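Long-range contacts in Endonuclease/exonuclease/phosphatase (PDB 3TEB), which is a DNase I-like superfamily protein that probably acts as a metal-dependent endonuclease or exonuclease: residues M4-V9 with L170-G175; V43-N48 with D55-N60; T75-H80 with A96-H101; I103-E108 with S127-Y132. All coordinates share one frame; numbering follows the deposited sequence.

Contact 1: M4-V9 with L170-G175; sequences MKILTV and LKILMG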
loop_
_atom_site.group_PDB
_atom_site.type_symbol
_atom_site.label_atom_id
_atom_site.label_comp_id
_atom_site.label_asym_id
_atom_site.label_seq_id
_atom_site.Cartn_x
_atom_site.Cartn_y
_atom_site.Cartn_z
HETATM N N MSE A 4 16.066 5.939 -3.729
HETATM C CA MSE A 4 14.672 6.229 -3.428
HETATM C C MSE A 4 14.143 5.243 -2.373
HETATM O O MSE A 4 14.352 4.034 -2.492
HETATM C CB MSE A 4 13.867 6.198 -4.730
HETATM C CG MSE A 4 12.362 6.218 -4.569
HETATM SE SE MSE A 4 11.441 6.230 -6.284
HETATM C CE MSE A 4 10.984 8.133 -6.418
ATOM N N LYS A 5 13.482 5.771 -1.339
ATOM C CA LYS A 5 12.929 4.964 -0.244
ATOM C C LYS A 5 11.404 4.905 -0.300
ATOM O O LYS A 5 10.722 5.927 -0.361
ATOM C CB LYS A 5 13.395 5.488 1.123
ATOM C CG LYS A 5 14.916 5.547 1.291
ATOM C CD LYS A 5 15.373 6.572 2.335
ATOM C CE LYS A 5 15.480 5.953 3.739
ATOM N NZ LYS A 5 16.005 6.898 4.783
ATOM N N ILE A 6 10.889 3.683 -0.264
ATOM C CA ILE A 6 9.470 3.388 -0.387
ATOM C C ILE A 6 8.948 2.751 0.916
ATOM O O ILE A 6 9.677 1.996 1.562
ATOM C CB ILE A 6 9.282 2.374 -1.511
ATOM C CG1 ILE A 6 9.290 3.052 -2.844
ATOM C CG2 ILE A 6 7.951 1.656 -1.421
ATOM C CD1 ILE A 6 8.881 2.075 -3.898
ATOM N N LEU A 7 7.693 3.039 1.283
ATOM C CA LEU A 7 7.020 2.397 2.416
ATOM C C LEU A 7 5.608 1.958 2.030
ATOM O O LEU A 7 4.893 2.685 1.335
ATOM C CB LEU A 7 6.958 3.362 3.595
ATOM C CG LEU A 7 5.955 3.128 4.727
ATOM C CD1 LEU A 7 6.374 1.980 5.609
ATOM C CD2 LEU A 7 5.822 4.375 5.547
ATOM N N THR A 8 5.208 0.770 2.475
ATOM C CA THR A 8 3.820 0.310 2.304
ATOM C C THR A 8 3.259 -0.189 3.632
ATOM O O THR A 8 3.933 -0.906 4.367
ATOM C CB THR A 8 3.659 -0.793 1.210
ATOM O OG1 THR A 8 2.270 -1.114 1.050
ATOM C CG2 THR A 8 4.403 -2.076 1.592
ATOM N N VAL A 9 2.025 0.180 3.943
ATOM C CA VAL A 9 1.463 -0.164 5.238
ATOM C C VAL A 9 -0.062 -0.208 5.198
ATOM O O VAL A 9 -0.719 0.746 4.780
ATOM C CB VAL A 9 2.032 0.760 6.368
ATOM C CG1 VAL A 9 1.843 2.222 6.045
ATOM C CG2 VAL A 9 1.425 0.431 7.682
ATOM N N LEU A 170 8.453 1.364 -15.861
ATOM C CA LEU A 170 8.644 0.652 -14.613
ATOM C C LEU A 170 7.380 0.811 -13.790
ATOM O O LEU A 170 6.927 1.931 -13.518
ATOM C CB LEU A 170 9.855 1.180 -13.848
ATOM C CG LEU A 170 10.110 0.669 -12.430
ATOM C CD1 LEU A 170 10.331 -0.829 -12.415
ATOM C CD2 LEU A 170 11.302 1.379 -11.839
ATOM N N LYS A 171 6.796 -0.323 -13.433
ATOM C CA LYS A 171 5.587 -0.350 -12.634
ATOM C C LYS A 171 5.950 -0.943 -11.291
ATOM O O LYS A 171 6.487 -2.056 -11.223
ATOM C CB LYS A 171 4.501 -1.169 -13.330
ATOM C CG LYS A 171 3.890 -0.437 -14.491
ATOM C CD LYS A 171 3.047 -1.303 -15.396
ATOM C CE LYS A 171 2.724 -0.484 -16.633
ATOM N NZ LYS A 171 1.540 -0.935 -17.371
ATOM N N ILE A 172 5.712 -0.180 -10.225
ATOM C CA ILE A 172 5.951 -0.661 -8.859
ATOM C C ILE A 172 4.627 -0.772 -8.122
ATOM O O ILE A 172 3.829 0.165 -8.055
ATOM C CB ILE A 172 7.002 0.171 -8.102
ATOM C CG1 ILE A 172 8.378 -0.117 -8.695
ATOM C CG2 ILE A 172 6.999 -0.176 -6.626
ATOM C CD1 ILE A 172 9.423 0.888 -8.336
ATOM N N LEU A 173 4.419 -1.947 -7.564
ATOM C CA LEU A 173 3.097 -2.408 -7.252
ATOM C C LEU A 173 3.084 -2.876 -5.793
ATOM O O LEU A 173 3.599 -3.934 -5.470
ATOM C CB LEU A 173 2.799 -3.513 -8.251
ATOM C CG LEU A 173 1.394 -3.947 -8.561
ATOM C CD1 LEU A 173 1.301 -4.309 -10.013
ATOM C CD2 LEU A 173 1.128 -5.142 -7.663
HETATM N N MSE A 174 2.505 -2.044 -4.925
HETATM C CA MSE A 174 2.667 -2.113 -3.460
HETATM C C MSE A 174 1.381 -2.441 -2.702
HETATM O O MSE A 174 0.318 -1.860 -2.967
HETATM C CB MSE A 174 3.148 -0.758 -2.934
HETATM C CG MSE A 174 4.485 -0.284 -3.443
HETATM SE SE MSE A 174 4.753 1.620 -3.083
HETATM C CE MSE A 174 3.571 2.291 -4.437
ATOM N N GLY A 175 1.483 -3.343 -1.731
ATOM C CA GLY A 175 0.403 -3.515 -0.773
ATOM C C GLY A 175 0.082 -4.897 -0.239
ATOM O O GLY A 175 0.895 -5.827 -0.283
#
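I6 and M174, the latter modelled as selenomethionine, meet by plain apolar packing: the methyl branch CG2 of I6 rests 3.6 Å from SE of M174, the two side chains running obliquely past each other. In M174, CG lies beside the backbone N (chi1 -62°) and the chain runs on extended through chi2, which carries SE to I6; the bend at chi3 turns only CE. The other branch of I6 serves a different partner. Its terminal CD1 lies 4.0 Å from CG2 of I172, so a single isoleucine bridges two residues that point the same way from strand 170-174.

The polar side chain in the patch is T8. Its OG1 stands opposite the backbone N (chi1 -176°), which brings it to 3.5 Å from CA of G175, a packing contact; the hydroxyl also has a weak hydrogen bond with NE2 of Q41. G175 presents only backbone here, and at its backbone angles a CB would collide with the carbonyl O of M174.

F139 of strand 135-143 and I231 of strand 225-233 close around I6 and M174, while V37 and A39 of strand 37-46 touch M174. The strand axes of 4-9 and 170-174 pass 8.9 Å apart at 35°, too far for backbone pairing but right for interleaved side chains. Buried packing between two facing sheets of this kind is the core of the DNase I-like beta sandwich.

Contact 2: V43-N48 with D55-N60; sequences VNQLMN and DIREEN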
loop_
_atom_site.group_PDB
_atom_site.type_symbol
_atom_site.label_atom_id
_atom_site.label_comp_id
_atom_site.label_asym_id
_atom_site.label_seq_id
_atom_site.Cartn_x
_atom_site.Cartn_y
_atom_site.Cartn_z
ATOM N N VAL A 43 -7.620 2.388 4.276
ATOM C CA VAL A 43 -7.707 3.788 4.672
ATOM C C VAL A 43 -9.181 4.136 4.698
ATOM O O VAL A 43 -9.851 4.031 3.674
ATOM C CB VAL A 43 -6.975 4.709 3.671
ATOM C CG1 VAL A 43 -7.262 6.156 3.969
ATOM C CG2 VAL A 43 -5.484 4.461 3.717
ATOM N N ASN A 44 -9.689 4.543 5.859
ATOM C CA ASN A 44 -11.137 4.713 6.046
ATOM C C ASN A 44 -11.561 6.146 6.300
ATOM O O ASN A 44 -10.793 6.963 6.818
ATOM C CB ASN A 44 -11.659 3.834 7.197
ATOM C CG ASN A 44 -11.354 2.350 7.011
ATOM O OD1 ASN A 44 -11.633 1.773 5.964
ATOM N ND2 ASN A 44 -10.793 1.725 8.040
ATOM N N GLN A 45 -12.801 6.432 5.929
ATOM C CA GLN A 45 -13.475 7.667 6.315
ATOM C C GLN A 45 -14.952 7.387 6.599
ATOM O O GLN A 45 -15.534 6.428 6.081
ATOM C CB GLN A 45 -13.339 8.719 5.222
ATOM C CG GLN A 45 -14.141 8.423 3.949
ATOM C CD GLN A 45 -13.893 9.428 2.836
ATOM O OE1 GLN A 45 -12.999 10.277 2.926
ATOM N NE2 GLN A 45 -14.691 9.338 1.782
ATOM N N LEU A 46 -15.558 8.226 7.426
ATOM C CA LEU A 46 -16.965 8.065 7.762
ATOM C C LEU A 46 -17.866 8.515 6.627
ATOM O O LEU A 46 -17.794 9.663 6.205
ATOM C CB LEU A 46 -17.292 8.874 9.004
ATOM C CG LEU A 46 -16.909 8.223 10.317
ATOM C CD1 LEU A 46 -16.746 9.290 11.392
ATOM C CD2 LEU A 46 -17.964 7.211 10.710
HETATM N N MSE A 47 -18.733 7.622 6.158
HETATM C CA MSE A 47 -19.647 7.946 5.068
HETATM C C MSE A 47 -20.448 9.203 5.334
HETATM O O MSE A 47 -20.878 9.887 4.401
HETATM C CB MSE A 47 -20.656 6.837 4.857
HETATM C CG MSE A 47 -20.095 5.476 4.605
HETATM SE SE MSE A 47 -21.626 4.332 4.329
HETATM C CE MSE A 47 -22.704 4.790 5.909
ATOM N N ASN A 48 -20.672 9.492 6.610
ATOM C CA ASN A 48 -21.570 10.573 6.959
ATOM C C ASN A 48 -20.930 11.936 7.191
ATOM O O ASN A 48 -21.645 12.927 7.238
ATOM C CB ASN A 48 -22.495 10.155 8.098
ATOM C CG ASN A 48 -23.678 9.350 7.612
ATOM O OD1 ASN A 48 -24.096 9.469 6.469
ATOM N ND2 ASN A 48 -24.234 8.533 8.484
ATOM N N ASP A 55 -13.541 13.663 -3.213
ATOM C CA ASP A 55 -14.310 12.595 -2.597
ATOM C C ASP A 55 -13.852 12.346 -1.153
ATOM O O ASP A 55 -14.251 11.371 -0.512
ATOM C CB ASP A 55 -14.142 11.323 -3.427
ATOM C CG ASP A 55 -15.163 10.249 -3.080
ATOM O OD1 ASP A 55 -16.228 10.595 -2.516
ATOM O OD2 ASP A 55 -14.899 9.054 -3.372
ATOM N N ILE A 56 -13.019 13.237 -0.637
ATOM C CA ILE A 56 -12.442 13.066 0.682
ATOM C C ILE A 56 -13.293 13.730 1.781
ATOM O O ILE A 56 -13.583 14.936 1.727
ATOM C CB ILE A 56 -10.997 13.549 0.677
ATOM C CG1 ILE A 56 -10.193 12.625 -0.225
ATOM C CG2 ILE A 56 -10.425 13.562 2.081
ATOM C CD1 ILE A 56 -8.749 12.937 -0.270
ATOM N N ARG A 57 -13.701 12.929 2.764
ATOM C CA ARG A 57 -14.554 13.419 3.846
ATOM C C ARG A 57 -13.727 13.766 5.060
ATOM O O ARG A 57 -12.615 13.260 5.212
ATOM C CB ARG A 57 -15.645 12.408 4.182
ATOM C CG ARG A 57 -16.657 12.270 3.047
ATOM C CD ARG A 57 -17.779 11.285 3.327
ATOM N NE ARG A 57 -18.547 11.048 2.115
ATOM C CZ ARG A 57 -19.547 11.813 1.693
ATOM N NH1 ARG A 57 -19.925 12.879 2.388
ATOM N NH2 ARG A 57 -20.165 11.521 0.563
ATOM N N GLU A 58 -14.248 14.651 5.909
ATOM C CA GLU A 58 -13.553 15.032 7.136
ATOM C C GLU A 58 -13.133 13.807 7.912
ATOM O O GLU A 58 -13.861 12.812 7.996
ATOM C CB GLU A 58 -14.435 15.882 8.030
ATOM C CG GLU A 58 -14.549 17.324 7.617
ATOM C CD GLU A 58 -15.449 18.123 8.571
ATOM O OE1 GLU A 58 -15.059 18.351 9.759
ATOM O OE2 GLU A 58 -16.554 18.524 8.121
ATOM N N GLU A 59 -11.940 13.906 8.480
ATOM C CA GLU A 59 -11.351 12.858 9.328
ATOM C C GLU A 59 -10.971 11.581 8.550
ATOM O O GLU A 59 -10.711 10.550 9.152
ATOM C CB GLU A 59 -12.240 12.526 10.551
ATOM C CG GLU A 59 -12.367 13.606 11.643
ATOM C CD GLU A 59 -13.230 13.118 12.846
ATOM O OE1 GLU A 59 -13.024 13.629 13.990
ATOM O OE2 GLU A 59 -14.106 12.210 12.653
ATOM N N ASN A 60 -10.938 11.655 7.220
ATOM C CA ASN A 60 -10.289 10.616 6.422
ATOM C C ASN A 60 -8.891 10.341 6.995
ATOM O O ASN A 60 -8.098 11.257 7.201
ATOM C CB ASN A 60 -10.234 11.026 4.943
ATOM C CG ASN A 60 -9.469 10.028 4.075
ATOM O OD1 ASN A 60 -8.276 9.781 4.284
ATOM N ND2 ASN A 60 -10.153 9.464 3.084
HETATM O O HOH W 1 -13.872 10.056 8.920
#
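Q45 crosses R57 at about a right angle, its amide overlapping the CB and CG of the arginine, with the amide and guanidinium planes 74° apart. Having CG between the backbone N and carbonyl carbon (chi1 70°) and an extended chain beyond, Q45 carries its amide into the opposite loop, where three nearly straight hydrogen bonds hold it. OE1 accepts from R57 N at 2.7 Å and from N60 ND2 at 3.0 Å, the two donors arriving from opposite faces of the carbonyl plane. NE2 donates to D55 O at 3.1 Å. The N60 amide is turned 88° from that of Q45, yet its N-H aims within its own plane at OE1. A leucine in place of Q45 would probably leave R57 N and N60 ND2 without their shared acceptor and let the loop shift.

Beyond the amide, R57 runs on under the backbone of 46-47: its CD lies 3.3 Å from L46 O, M47 O sits over one guanidinium face, and NH1 bonds to N49 O. A water accepts from L46 N and donates to E58 O, both at 2.9 Å. The loop itself is a type II turn from R57 to N60.

N60 is the N-cap of helix 61-69; its OD1 accepts weak hydrogen bonds from the backbone N of A62 and W63. The contact thus ties the end of strand 37-46 to the helix start, with W81 of strand 78-84 packed against Q45 and N60.

Contact 3: T75-H80 with A96-H101; sequences TDYYLH and AVITRH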
loop_
_atom_site.group_PDB
_atom_site.type_symbol
_atom_site.label_atom_id
_atom_site.label_comp_id
_atom_site.label_asym_id
_atom_site.label_seq_id
_atom_site.Cartn_x
_atom_site.Cartn_y
_atom_site.Cartn_z
ATOM N N THR A 75 8.418 19.568 4.415
ATOM C CA THR A 75 8.286 18.942 3.094
ATOM C C THR A 75 6.831 18.782 2.652
ATOM O O THR A 75 6.001 18.226 3.378
ATOM C CB THR A 75 8.992 17.571 3.039
ATOM O OG1 THR A 75 10.385 17.744 3.295
ATOM C CG2 THR A 75 8.838 16.935 1.687
ATOM N N ASP A 76 6.539 19.282 1.453
ATOM C CA ASP A 76 5.211 19.161 0.863
ATOM C C ASP A 76 4.910 17.712 0.518
ATOM O O ASP A 76 5.625 17.080 -0.265
ATOM C CB ASP A 76 5.081 20.039 -0.392
ATOM C CG ASP A 76 5.120 21.540 -0.076
ATOM O OD1 ASP A 76 4.697 21.935 1.043
ATOM O OD2 ASP A 76 5.569 22.327 -0.947
ATOM N N TYR A 77 3.854 17.185 1.119
ATOM C CA TYR A 77 3.370 15.873 0.732
ATOM C C TYR A 77 2.023 15.943 0.013
ATOM O O TYR A 77 1.213 16.839 0.271
ATOM C CB TYR A 77 3.332 14.955 1.939
ATOM C CG TYR A 77 4.653 14.264 2.184
ATOM C CD1 TYR A 77 5.673 14.887 2.896
ATOM C CD2 TYR A 77 4.886 12.981 1.692
ATOM C CE1 TYR A 77 6.884 14.241 3.115
ATOM C CE2 TYR A 77 6.090 12.328 1.908
ATOM C CZ TYR A 77 7.080 12.963 2.616
ATOM O OH TYR A 77 8.271 12.316 2.815
ATOM N N TYR A 78 1.794 15.026 -0.917
ATOM C CA TYR A 78 0.547 15.068 -1.661
ATOM C C TYR A 78 -0.237 13.781 -1.475
ATOM O O TYR A 78 0.344 12.704 -1.377
ATOM C CB TYR A 78 0.798 15.395 -3.137
ATOM C CG TYR A 78 1.748 16.564 -3.337
ATOM C CD1 TYR A 78 1.382 17.859 -2.969
ATOM C CD2 TYR A 78 3.026 16.370 -3.875
ATOM C CE1 TYR A 78 2.261 18.935 -3.137
ATOM C CE2 TYR A 78 3.917 17.440 -4.051
ATOM C CZ TYR A 78 3.526 18.722 -3.683
ATOM O OH TYR A 78 4.389 19.792 -3.856
ATOM N N LEU A 79 -1.556 13.912 -1.380
ATOM C CA LEU A 79 -2.421 12.784 -1.079
ATOM C C LEU A 79 -3.305 12.417 -2.264
ATOM O O LEU A 79 -3.950 13.287 -2.857
ATOM C CB LEU A 79 -3.304 13.108 0.128
ATOM C CG LEU A 79 -4.535 12.213 0.339
ATOM C CD1 LEU A 79 -4.161 10.761 0.631
ATOM C CD2 LEU A 79 -5.400 12.756 1.432
ATOM N N HIS A 80 -3.353 11.129 -2.592
ATOM C CA HIS A 80 -4.289 10.635 -3.596
ATOM C C HIS A 80 -4.991 9.426 -3.032
ATOM O O HIS A 80 -4.337 8.465 -2.618
ATOM C CB HIS A 80 -3.559 10.298 -4.889
ATOM C CG HIS A 80 -2.564 11.338 -5.287
ATOM N ND1 HIS A 80 -2.887 12.406 -6.098
ATOM C CD2 HIS A 80 -1.259 11.501 -4.947
ATOM C CE1 HIS A 80 -1.816 13.165 -6.265
ATOM N NE2 HIS A 80 -0.814 12.638 -5.578
ATOM N N ALA A 96 -4.656 4.575 -0.494
ATOM C CA ALA A 96 -4.091 5.881 -0.783
ATOM C C ALA A 96 -2.618 5.802 -1.125
ATOM O O ALA A 96 -1.979 4.762 -0.944
ATOM C CB ALA A 96 -4.326 6.827 0.355
ATOM N N VAL A 97 -2.094 6.898 -1.660
ATOM C CA VAL A 97 -0.669 7.054 -1.877
ATOM C C VAL A 97 -0.322 8.453 -1.415
ATOM O O VAL A 97 -1.014 9.408 -1.755
ATOM C CB VAL A 97 -0.301 6.951 -3.375
ATOM C CG1 VAL A 97 1.178 7.201 -3.566
ATOM C CG2 VAL A 97 -0.681 5.599 -3.957
ATOM N N ILE A 98 0.725 8.582 -0.619
ATOM C CA ILE A 98 1.270 9.901 -0.301
ATOM C C ILE A 98 2.600 10.053 -1.030
ATOM O O ILE A 98 3.334 9.070 -1.196
ATOM C CB ILE A 98 1.549 10.073 1.201
ATOM C CG1 ILE A 98 0.307 9.762 2.054
ATOM C CG2 ILE A 98 2.085 11.464 1.484
ATOM C CD1 ILE A 98 -0.810 10.790 1.986
ATOM N N THR A 99 2.925 11.265 -1.468
ATOM C CA THR A 99 4.201 11.448 -2.140
ATOM C C THR A 99 4.841 12.800 -1.929
ATOM O O THR A 99 4.152 13.805 -1.813
ATOM C CB THR A 99 4.157 11.041 -3.659
ATOM O OG1 THR A 99 5.463 11.203 -4.230
ATOM C CG2 THR A 99 3.123 11.830 -4.457
ATOM N N ARG A 100 6.171 12.774 -1.876
ATOM C CA ARG A 100 7.048 13.940 -1.830
ATOM C C ARG A 100 7.154 14.626 -3.187
ATOM O O ARG A 100 7.500 15.815 -3.262
ATOM C CB ARG A 100 8.449 13.477 -1.479
ATOM C CG ARG A 100 8.970 13.886 -0.162
ATOM C CD ARG A 100 10.274 13.164 0.113
ATOM N NE ARG A 100 11.328 13.564 -0.819
ATOM C CZ ARG A 100 12.452 12.883 -1.045
ATOM N NH1 ARG A 100 12.699 11.748 -0.409
ATOM N NH2 ARG A 100 13.332 13.334 -1.929
ATOM N N HIS A 101 6.891 13.858 -4.247
ATOM C CA HIS A 101 7.064 14.299 -5.625
ATOM C C HIS A 101 5.776 14.727 -6.279
ATOM O O HIS A 101 4.722 14.183 -5.992
ATOM C CB HIS A 101 7.627 13.161 -6.455
ATOM C CG HIS A 101 8.933 12.642 -5.954
ATOM N ND1 HIS A 101 10.111 13.345 -6.086
ATOM C CD2 HIS A 101 9.248 11.490 -5.319
ATOM C CE1 HIS A 101 11.098 12.647 -5.551
ATOM N NE2 HIS A 101 10.599 11.519 -5.074
#
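The Y77 ring carries CA of R100 over one face, offset toward the rim, while the aliphatic part of R100 runs obliquely along its phenolic end, CG lying 3.4 Å from Y77 OH. The Y78 ring has D76 O over one face near the rim. At its edge, Y78 CD2 lies 3.5 Å from H101 O. H80 meets V97 O and CG2 of T99 at its ring edge, the latter 4.2 Å from NE2.

Polar ends of these groups look elsewhere. Y77 OH bonds to Y35 O, and R100 NH1 to Q34 O. A phenylalanine in place of Y77 would probably leave Y35 O without its hydroxyl partner and strip the oxygen from beside R100 CG.

The backbones form a regular antiparallel ladder. Y78 and T99 form one hydrogen-bonded pair (Y78 N to T99 O 2.8 Å), H80 and V97 the next (V97 N to H80 O 2.9 Å), and L79 with I98 the non-hydrogen-bonded pair between them. L79 CG turned opposite its backbone N (chi1 163°) helps CD1 reach both I98 CD1, at 3.6 Å, and A96 CB, at 3.9 Å. Past the ladder, H101 N donates to T99 OG1 in an ST turn.

L79 and I98 pack against helix 61-69, while H80, V97 and T99 face strand 124-132 of the other sheet. This is the beta hairpin of strands 78-84 and 91-99, set at the margin of one sheet of the DNase I-like sandwich.

Contact 4: I103-E108 with S127-Y132; sequences IKAEDE and SITINY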
loop_
_atom_site.group_PDB
_atom_site.type_symbol
_atom_site.label_atom_id
_atom_site.label_comp_id
_atom_site.label_asym_id
_atom_site.label_seq_id
_atom_site.Cartn_x
_atom_site.Cartn_y
_atom_site.Cartn_z
ATOM N N ILE A 103 3.363 14.897 -9.722
ATOM C CA ILE A 103 3.027 13.750 -10.583
ATOM C C ILE A 103 2.585 14.098 -12.014
ATOM O O ILE A 103 2.061 15.189 -12.257
ATOM C CB ILE A 103 1.950 12.850 -9.932
ATOM C CG1 ILE A 103 0.674 13.649 -9.679
ATOM C CG2 ILE A 103 2.472 12.237 -8.656
ATOM C CD1 ILE A 103 -0.567 12.814 -9.676
ATOM N N LYS A 104 2.788 13.154 -12.944
ATOM C CA LYS A 104 2.374 13.310 -14.358
ATOM C C LYS A 104 0.973 12.756 -14.587
ATOM O O LYS A 104 0.270 13.224 -15.470
ATOM C CB LYS A 104 3.331 12.581 -15.321
ATOM C CG LYS A 104 4.795 12.907 -15.172
ATOM C CD LYS A 104 5.217 14.128 -16.018
ATOM C CE LYS A 104 5.822 13.708 -17.392
ATOM N NZ LYS A 104 7.023 14.537 -17.724
ATOM N N ALA A 105 0.589 11.732 -13.821
ATOM C CA ALA A 105 -0.682 11.032 -14.016
ATOM C C ALA A 105 -1.190 10.432 -12.707
ATOM O O ALA A 105 -0.423 10.236 -11.770
ATOM C CB ALA A 105 -0.541 9.951 -15.087
ATOM N N GLU A 106 -2.485 10.156 -12.650
ATOM C CA GLU A 106 -3.125 9.567 -11.486
ATOM C C GLU A 106 -4.286 8.755 -11.996
ATOM O O GLU A 106 -5.041 9.214 -12.835
ATOM C CB GLU A 106 -3.666 10.659 -10.557
ATOM C CG GLU A 106 -4.029 10.174 -9.141
ATOM C CD GLU A 106 -5.519 9.777 -8.933
ATOM O OE1 GLU A 106 -6.273 9.628 -9.928
ATOM O OE2 GLU A 106 -5.939 9.608 -7.752
ATOM N N ASP A 107 -4.462 7.552 -11.482
ATOM C CA ASP A 107 -5.638 6.790 -11.854
ATOM C C ASP A 107 -6.225 6.105 -10.640
ATOM O O ASP A 107 -5.513 5.778 -9.689
ATOM C CB ASP A 107 -5.314 5.777 -12.956
ATOM C CG ASP A 107 -6.514 5.477 -13.859
ATOM O OD1 ASP A 107 -7.667 5.788 -13.455
ATOM O OD2 ASP A 107 -6.304 4.920 -14.971
ATOM N N GLU A 108 -7.542 5.928 -10.688
ATOM C CA GLU A 108 -8.318 5.220 -9.689
ATOM C C GLU A 108 -9.218 4.306 -10.485
ATOM O O GLU A 108 -9.979 4.783 -11.333
ATOM C CB GLU A 108 -9.169 6.214 -8.916
ATOM C CG GLU A 108 -8.359 7.293 -8.225
ATOM C CD GLU A 108 -9.175 8.523 -7.847
ATOM O OE1 GLU A 108 -10.424 8.415 -7.695
ATOM O OE2 GLU A 108 -8.557 9.610 -7.692
ATOM N N SER A 127 -3.152 4.548 -8.705
ATOM C CA SER A 127 -1.847 4.655 -9.336
ATOM C C SER A 127 -1.396 6.094 -9.460
ATOM O O SER A 127 -2.207 7.016 -9.535
ATOM C CB SER A 127 -1.814 3.965 -10.689
ATOM O OG SER A 127 -2.431 4.762 -11.671
ATOM N N ILE A 128 -0.081 6.250 -9.496
ATOM C CA ILE A 128 0.584 7.525 -9.541
ATOM C C ILE A 128 1.732 7.425 -10.570
ATOM O O ILE A 128 2.415 6.402 -10.648
ATOM C CB ILE A 128 1.005 7.920 -8.084
ATOM C CG1 ILE A 128 0.562 9.323 -7.775
ATOM C CG2 ILE A 128 2.476 7.701 -7.741
ATOM C CD1 ILE A 128 -0.924 9.432 -7.816
ATOM N N THR A 129 1.916 8.449 -11.399
ATOM C CA THR A 129 3.088 8.478 -12.279
ATOM C C THR A 129 4.048 9.615 -11.902
ATOM O O THR A 129 3.684 10.790 -11.949
ATOM C CB THR A 129 2.690 8.521 -13.778
ATOM O OG1 THR A 129 1.744 7.483 -14.035
ATOM C CG2 THR A 129 3.890 8.292 -14.676
ATOM N N ILE A 130 5.263 9.248 -11.509
ATOM C CA ILE A 130 6.294 10.217 -11.186
ATOM C C ILE A 130 7.339 10.152 -12.254
ATOM O O ILE A 130 7.778 9.069 -12.642
ATOM C CB ILE A 130 7.066 9.869 -9.895
ATOM C CG1 ILE A 130 6.147 9.328 -8.780
ATOM C CG2 ILE A 130 7.936 11.055 -9.451
ATOM C CD1 ILE A 130 5.697 10.347 -7.788
ATOM N N ASN A 131 7.747 11.322 -12.725
ATOM C CA ASN A 131 8.938 11.438 -13.533
ATOM C C ASN A 131 10.133 11.568 -12.600
ATOM O O ASN A 131 10.239 12.526 -11.834
ATOM C CB ASN A 131 8.841 12.642 -14.459
ATOM C CG ASN A 131 10.031 12.760 -15.371
ATOM O OD1 ASN A 131 10.754 13.749 -15.329
ATOM N ND2 ASN A 131 10.262 11.739 -16.184
ATOM N N TYR A 132 11.014 10.576 -12.642
ATOM C CA TYR A 132 12.169 10.550 -11.763
ATOM C C TYR A 132 13.450 10.241 -12.528
ATOM O O TYR A 132 13.550 9.219 -13.218
ATOM C CB TYR A 132 11.953 9.560 -10.615
ATOM C CG TYR A 132 12.966 9.683 -9.486
ATOM C CD1 TYR A 132 13.493 10.932 -9.106
ATOM C CD2 TYR A 132 13.386 8.554 -8.783
ATOM C CE1 TYR A 132 14.418 11.042 -8.064
ATOM C CE2 TYR A 132 14.306 8.653 -7.734
ATOM C CZ TYR A 132 14.816 9.893 -7.381
ATOM O OH TYR A 132 15.725 9.970 -6.349
#
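I103 packs on I128 and I130 at the start of an antiparallel ladder, which joins strand 105-110 to strand 124-132 along the margin of one sheet of the DNase I-like sandwich. CG2 of I103 comes nearest, 3.6 Å from I128 CG1 and 3.8 Å from I130 CD1, while its CD1 also meets I128; the I103 and I128 side chains cross at about a right angle. Further along, CD1 of I128 reaches CG of E106 at 3.5 Å. On the opposite face A105 CB lies 3.5 Å from T129 OG1. K104 lies beside N131, both pointing the same way.

The backbone fixes these positions. D107 and S127 form a hydrogen-bonded pair, with S127 N donating to D107 O at 2.8 Å. Nearer I103, T129 O takes the N-H of K104 at 2.7 Å while T129 N bonds to A105 O.

One shell out, F139 of strand 135-143 backs I128 and I130, H80 of strand 78-84 covers I103 and I128, and D136 holds N131 ND2. The D107-S127 pairing sets D107 CB 3.3 Å from S127 OG; CG anti to the backbone N (chi1 -151°) then leads the carboxylate away, where OD2 makes a salt bridge to NE of R164.

In the fold
Contact 3 and the strand 37-46 side of contact 2 belong to one sheet of the sandwich and contact 4 to the other; contact 1 spans both. Contacts 3 and 4, with centres 11 Å apart, continue the same sheet-to-sheet packing: H80 CD2 lies 3.6 Å from I128 CD1, and T99 OG1 3.7 Å from I130 CD1. M4, in segment 4-9 of contact 1, reaches contact 3, its CE 3.7 Å from H101 NE2. Contact 2 joins contact 3 through I56 CD1 and L79 CD2, 3.8 Å apart. E42 and D256 belong to the magnesium site of this protein. Separately, the side chain of N44, in contact 2, is about 8 Å from a magnesium ion in the model; contact 4 lies away from the site.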